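Local coordinates for glutathione peroxidase-like protein (Trypanosoma brucei, PDB 3DWV) that probably reduces hydroperoxides as a glutathione peroxidase-type tryparedoxin peroxidase with a thioredoxin-like fold, at residues Tyr72-Ser77 / Asp173-Leu178; Ser152-Ile155 / Pro161-Arg164. The protein carries 1 engineered substitution. All blocks are in the same frame, centred on the assembly; numbering follows the deposited sequence.

Contact 1. Residues Tyr72-Ser77 / Asp173-Leu178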
loop_
_atom_site.group_PDB
_atom_site.type_symbol
_atom_site.label_atom_id
_atom_site.label_comp_id
_atom_site.label_asym_id
_atom_site.label_seq_id
_atom_site.Cartn_x
_atom_site.Cartn_y
_atom_site.Cartn_z
ATOM N N TYR A 72 -7.885 -6.811 -7.195
ATOM C CA TYR A 72 -7.318 -8.098 -6.804
ATOM C C TYR A 72 -8.043 -9.280 -7.421
ATOM O O TYR A 72 -7.468 -10.176 -8.062
ATOM C CB TYR A 72 -7.373 -8.187 -5.266
ATOM C CG TYR A 72 -6.741 -9.464 -4.769
ATOM C CD1 TYR A 72 -5.381 -9.709 -4.937
ATOM C CD2 TYR A 72 -7.527 -10.418 -4.147
ATOM C CE1 TYR A 72 -4.778 -10.873 -4.488
ATOM C CE2 TYR A 72 -6.929 -11.595 -3.689
ATOM C CZ TYR A 72 -5.584 -11.811 -3.865
ATOM O OH TYR A 72 -5.064 -12.994 -3.396
ATOM N N ASN A 73 -9.376 -9.328 -7.252
ATOM C CA ASN A 73 -10.139 -10.488 -7.722
ATOM C C ASN A 73 -10.236 -10.506 -9.237
ATOM O O ASN A 73 -10.240 -11.574 -9.864
ATOM C CB ASN A 73 -11.541 -10.490 -7.089
ATOM C CG ASN A 73 -11.526 -10.882 -5.616
ATOM O OD1 ASN A 73 -10.684 -11.700 -5.198
ATOM N ND2 ASN A 73 -12.460 -10.293 -4.872
ATOM N N LYS A 74 -10.310 -9.336 -9.861
ATOM C CA LYS A 74 -10.359 -9.269 -11.309
ATOM C C LYS A 74 -9.094 -9.765 -11.980
ATOM O O LYS A 74 -9.197 -10.387 -13.045
ATOM C CB LYS A 74 -10.572 -7.800 -11.700
ATOM C CG LYS A 74 -10.732 -7.636 -13.197
ATOM C CD LYS A 74 -11.965 -6.825 -13.524
ATOM C CE LYS A 74 -11.626 -5.355 -13.553
ATOM N NZ LYS A 74 -12.477 -4.623 -14.563
ATOM N N TYR A 75 -7.922 -9.470 -11.432
ATOM C CA TYR A 75 -6.662 -9.609 -12.144
ATOM C C TYR A 75 -5.684 -10.575 -11.493
ATOM O O TYR A 75 -4.639 -10.859 -12.121
ATOM C CB TYR A 75 -5.964 -8.230 -12.300
ATOM C CG TYR A 75 -6.773 -7.306 -13.199
ATOM C CD1 TYR A 75 -6.874 -7.582 -14.573
ATOM C CD2 TYR A 75 -7.424 -6.172 -12.706
ATOM C CE1 TYR A 75 -7.605 -6.740 -15.406
ATOM C CE2 TYR A 75 -8.169 -5.334 -13.554
ATOM C CZ TYR A 75 -8.253 -5.639 -14.900
ATOM O OH TYR A 75 -8.986 -4.817 -15.736
ATOM N N LYS A 76 -5.986 -11.079 -10.277
ATOM C CA LYS A 76 -5.011 -12.045 -9.731
ATOM C C LYS A 76 -4.786 -13.237 -10.667
ATOM O O LYS A 76 -3.745 -13.898 -10.640
ATOM C CB LYS A 76 -5.465 -12.476 -8.340
ATOM C CG LYS A 76 -6.877 -13.069 -8.301
ATOM C CD LYS A 76 -7.219 -13.489 -6.868
ATOM C CE LYS A 76 -8.575 -14.181 -6.841
ATOM N NZ LYS A 76 -9.076 -14.175 -5.427
ATOM N N SER A 77 -5.735 -13.584 -11.550
ATOM C CA SER A 77 -5.515 -14.745 -12.417
ATOM C C SER A 77 -4.473 -14.423 -13.477
ATOM O O SER A 77 -3.932 -15.353 -14.125
ATOM C CB SER A 77 -6.801 -15.206 -13.118
ATOM O OG SER A 77 -7.515 -14.078 -13.618
ATOM N N ASP A 173 -9.562 4.460 -13.306
ATOM C CA ASP A 173 -8.338 5.258 -13.284
ATOM C C ASP A 173 -7.123 4.360 -13.077
ATOM O O ASP A 173 -6.062 4.570 -13.619
ATOM C CB ASP A 173 -8.382 6.289 -12.157
ATOM C CG ASP A 173 -9.227 7.501 -12.529
ATOM O OD1 ASP A 173 -9.556 7.693 -13.722
ATOM O OD2 ASP A 173 -9.555 8.270 -11.592
ATOM N N ILE A 174 -7.291 3.343 -12.267
ATOM C CA ILE A 174 -6.125 2.501 -11.957
ATOM C C ILE A 174 -5.925 1.558 -13.128
ATOM O O ILE A 174 -4.803 1.344 -13.576
ATOM C CB ILE A 174 -6.317 1.821 -10.587
ATOM C CG1 ILE A 174 -6.346 2.795 -9.412
ATOM C CG2 ILE A 174 -5.230 0.797 -10.341
ATOM C CD1 ILE A 174 -6.309 2.223 -8.009
ATOM N N GLU A 175 -7.003 1.005 -13.665
ATOM C CA GLU A 175 -6.940 0.198 -14.880
ATOM C C GLU A 175 -6.240 0.888 -16.048
ATOM O O GLU A 175 -5.480 0.216 -16.774
ATOM C CB GLU A 175 -8.380 -0.208 -15.273
ATOM C CG GLU A 175 -8.875 -1.381 -14.442
ATOM C CD GLU A 175 -10.247 -1.847 -14.890
ATOM O OE1 GLU A 175 -11.031 -1.044 -15.469
ATOM O OE2 GLU A 175 -10.565 -3.030 -14.670
ATOM N N GLU A 176 -6.444 2.189 -16.276
ATOM C CA GLU A 176 -5.737 2.903 -17.347
ATOM C C GLU A 176 -4.226 2.643 -17.310
ATOM O O GLU A 176 -3.583 2.442 -18.342
ATOM C CB GLU A 176 -5.970 4.407 -17.263
ATOM C CG GLU A 176 -7.381 4.888 -17.058
ATOM C CD GLU A 176 -8.372 4.345 -18.067
ATOM O OE1 GLU A 176 -8.960 3.262 -17.829
ATOM O OE2 GLU A 176 -8.589 4.997 -19.109
ATOM N N LYS A 177 -3.659 2.630 -16.102
ATOM C CA LYS A 177 -2.244 2.373 -15.879
ATOM C C LYS A 177 -1.914 0.878 -15.801
ATOM O O LYS A 177 -0.881 0.395 -16.320
ATOM C CB LYS A 177 -1.758 2.997 -14.570
ATOM C CG LYS A 177 -2.039 4.470 -14.356
ATOM C CD LYS A 177 -1.827 5.272 -15.627
ATOM C CE LYS A 177 -2.044 6.764 -15.337
ATOM N NZ LYS A 177 -2.243 7.505 -16.599
ATOM N N LEU A 178 -2.748 0.096 -15.119
ATOM C CA LEU A 178 -2.447 -1.317 -14.869
ATOM C C LEU A 178 -2.581 -2.218 -16.094
ATOM O O LEU A 178 -1.773 -3.140 -16.287
ATOM C CB LEU A 178 -3.374 -1.807 -13.773
ATOM C CG LEU A 178 -3.399 -3.296 -13.443
ATOM C CD1 LEU A 178 -2.041 -3.792 -12.979
ATOM C CD2 LEU A 178 -4.446 -3.566 -12.360
#
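Two helices packed on the same side of the central sheet of the thioredoxin-like fold meet where K74 and Y75 of helix 64-75 reach E175 and L178 on helix 171-181. The backbones stay well apart, the nearest pair of CA atoms, those of Y75 and L178, being 9.7 Å from each other, and long side chains bridge the gap. The carboxylate oxygen OE2 of E175 is the polar meeting point. In the model Y75 OH donates a hydrogen bond to it over 2.6 Å, with OE2 at the edge of the ring and near its plane, while the carboxylate plane is turned 72° from that of the ring. K74 NZ forms a salt bridge to the same oxygen; OE2 sits too close to the lysine chain, so its place is less sure and the lengths of both bonds are doubtful. E175 is extended beyond CG and crosses both partners at about a right angle. In this alpha/beta architecture the two helices belong to one outer layer, and Y75 also touches F80 and L182 in the neighbouring loops. K74 starts with CG anti to the backbone N (chi1 -176°), which lays that carbon over the centre of the Y75 ring, 3.4 Å above its plane, before the bent chain carries the ammonium to the glutamate. Deeper toward the sheet the contact turns apolar: Y75 CD2 and L178 CD2 approach to 4.0 Å, obliquely to the ring, as the two side chains slide past each other in opposite directions. L178 also packs on F80 and P48.

Contact 2. Residues Ser152-Ile155 / Pro161-Arg164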
loop_
_atom_site.group_PDB
_atom_site.type_symbol
_atom_site.label_atom_id
_atom_site.label_comp_id
_atom_site.label_asym_id
_atom_site.label_seq_id
_atom_site.Cartn_x
_atom_site.Cartn_y
_atom_site.Cartn_z
ATOM N N SER A 152 -2.247 4.036 -2.463
ATOM C CA SER A 152 -1.537 2.902 -3.069
ATOM C C SER A 152 -0.449 3.373 -4.028
ATOM O O SER A 152 -0.465 4.514 -4.521
ATOM C CB SER A 152 -2.478 1.954 -3.821
ATOM O OG SER A 152 -3.234 2.583 -4.834
ATOM N N PHE A 153 0.461 2.402 -4.247
ATOM C CA PHE A 153 1.474 2.538 -5.253
ATOM C C PHE A 153 1.331 1.393 -6.255
ATOM O O PHE A 153 1.279 0.230 -5.869
ATOM C CB PHE A 153 2.894 2.504 -4.688
ATOM C CG PHE A 153 3.140 3.678 -3.726
ATOM C CD1 PHE A 153 2.761 3.590 -2.380
ATOM C CD2 PHE A 153 3.746 4.827 -4.249
ATOM C CE1 PHE A 153 3.025 4.690 -1.580
ATOM C CE2 PHE A 153 3.971 5.922 -3.429
ATOM C CZ PHE A 153 3.574 5.844 -2.105
ATOM N N LEU A 154 1.267 1.753 -7.536
ATOM C CA LEU A 154 1.334 0.763 -8.607
ATOM C C LEU A 154 2.797 0.475 -8.978
ATOM O O LEU A 154 3.572 1.406 -9.232
ATOM C CB LEU A 154 0.589 1.252 -9.826
ATOM C CG LEU A 154 0.419 0.282 -10.980
ATOM C CD1 LEU A 154 -0.366 -0.979 -10.661
ATOM C CD2 LEU A 154 -0.311 1.025 -12.111
ATOM N N ILE A 155 3.133 -0.802 -8.952
ATOM C CA ILE A 155 4.488 -1.291 -9.159
ATOM C C ILE A 155 4.559 -2.034 -10.505
ATOM O O ILE A 155 3.656 -2.867 -10.788
ATOM C CB ILE A 155 4.834 -2.264 -8.027
ATOM C CG1 ILE A 155 4.502 -1.711 -6.623
ATOM C CG2 ILE A 155 6.281 -2.710 -8.181
ATOM C CD1 ILE A 155 5.136 -0.375 -6.287
ATOM N N PRO A 161 8.047 1.502 -8.657
ATOM C CA PRO A 161 6.828 2.292 -8.418
ATOM C C PRO A 161 6.582 3.273 -9.568
ATOM O O PRO A 161 7.494 4.071 -9.798
ATOM C CB PRO A 161 7.131 3.083 -7.147
ATOM C CG PRO A 161 8.305 2.384 -6.529
ATOM C CD PRO A 161 9.103 1.798 -7.655
ATOM N N VAL A 162 5.427 3.178 -10.223
ATOM C CA VAL A 162 5.162 3.996 -11.409
ATOM C C VAL A 162 3.969 4.916 -11.234
ATOM O O VAL A 162 3.819 5.867 -12.013
ATOM C CB VAL A 162 4.978 3.081 -12.631
ATOM C CG1 VAL A 162 6.348 2.480 -12.964
ATOM C CG2 VAL A 162 3.951 1.982 -12.430
ATOM N N GLU A 163 3.102 4.699 -10.263
ATOM C CA GLU A 163 2.011 5.629 -9.959
ATOM C C GLU A 163 1.709 5.592 -8.460
ATOM O O GLU A 163 1.867 4.535 -7.812
ATOM C CB GLU A 163 0.709 5.315 -10.710
ATOM C CG GLU A 163 0.824 5.024 -12.187
ATOM C CD GLU A 163 1.021 6.215 -13.098
ATOM O OE1 GLU A 163 0.756 7.368 -12.671
ATOM O OE2 GLU A 163 1.440 5.976 -14.266
ATOM N N ARG A 164 1.248 6.714 -7.932
ATOM C CA ARG A 164 0.711 6.827 -6.578
ATOM C C ARG A 164 -0.781 7.175 -6.755
ATOM O O ARG A 164 -1.062 8.150 -7.481
ATOM C CB ARG A 164 1.342 7.912 -5.692
ATOM C CG ARG A 164 0.851 7.943 -4.258
ATOM C CD ARG A 164 1.060 9.211 -3.458
ATOM N NE ARG A 164 2.437 9.325 -3.043
ATOM C CZ ARG A 164 2.878 9.801 -1.876
ATOM N NH1 ARG A 164 2.070 10.251 -0.931
ATOM N NH2 ARG A 164 4.182 9.808 -1.685
#
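Strands 152-155 and 161-164 pair antiparallel, F153 opposite R164 and I155 opposite P161 as non-hydrogen-bonded pairs, with L154 and E163 as the hydrogen-bonded pair between them. L154 N donates to E163 O at 2.9 Å. L154 O in turn takes a nearly straight bond from V162 N (2.8 Å, N-H...O angle 176°) and a weak one from E163 N (3.5 Å). V162 and E163 thus both face L154, a classic beta bulge, which shifts the register by one residue in this hairpin of the thioredoxin-like sheet. Strand 161-165 is one of its two edge strands, and 152-155 also pairs with strand 49-54. F153 and R164 lie side by side on the face that also carries I155 and P161. R164 CG makes an off-centre CH-pi contact with the F153 ring, 4.3 Å from its centroid. A chi1 of -175° points R164 CG away from its own amide nitrogen, the arginine runs along the phenylalanine, and F153 CZ comes over one face of the guanidinium, whose plane is 68° from the ring. R164 NE, NH2 and NH1 hydrogen-bond to the backbone O atoms of K137, K144 and A145, which fix the group beside F153. Next along this face I155 CD1 rests 3.8 Å from P161 CA, and helix 128-136 packs on F153 and P161. On the other face L154 CD2 meets E163 CG at 4.2 Å; V162, in the bulge, brings CG2 against L154 CG.

How the contacts relate
Both contacts are largely buried, but contact 2 lies nearer the centre of the chain, its centre about 9 Å from it against 15 Å for contact 1, and sits along the sequence inside the loop that contact 1 closes. Contact 2 joins neighbouring strands through main-chain bonds as well as side chains, whereas contact 1 joins two helices through side chains alone, its lysine, K74, being solvent-exposed. Helix 171-181, which follows strand 161-165 directly in the chain, connects them. K177 CB packs 3.5 Å from L154 CD2, K177 CD lies 3.6 Å from E163 OE2, and L178 touches both Y75 of contact 1 and L154 of contact 2. The opposite face of the hairpin is covered by helix 128-136.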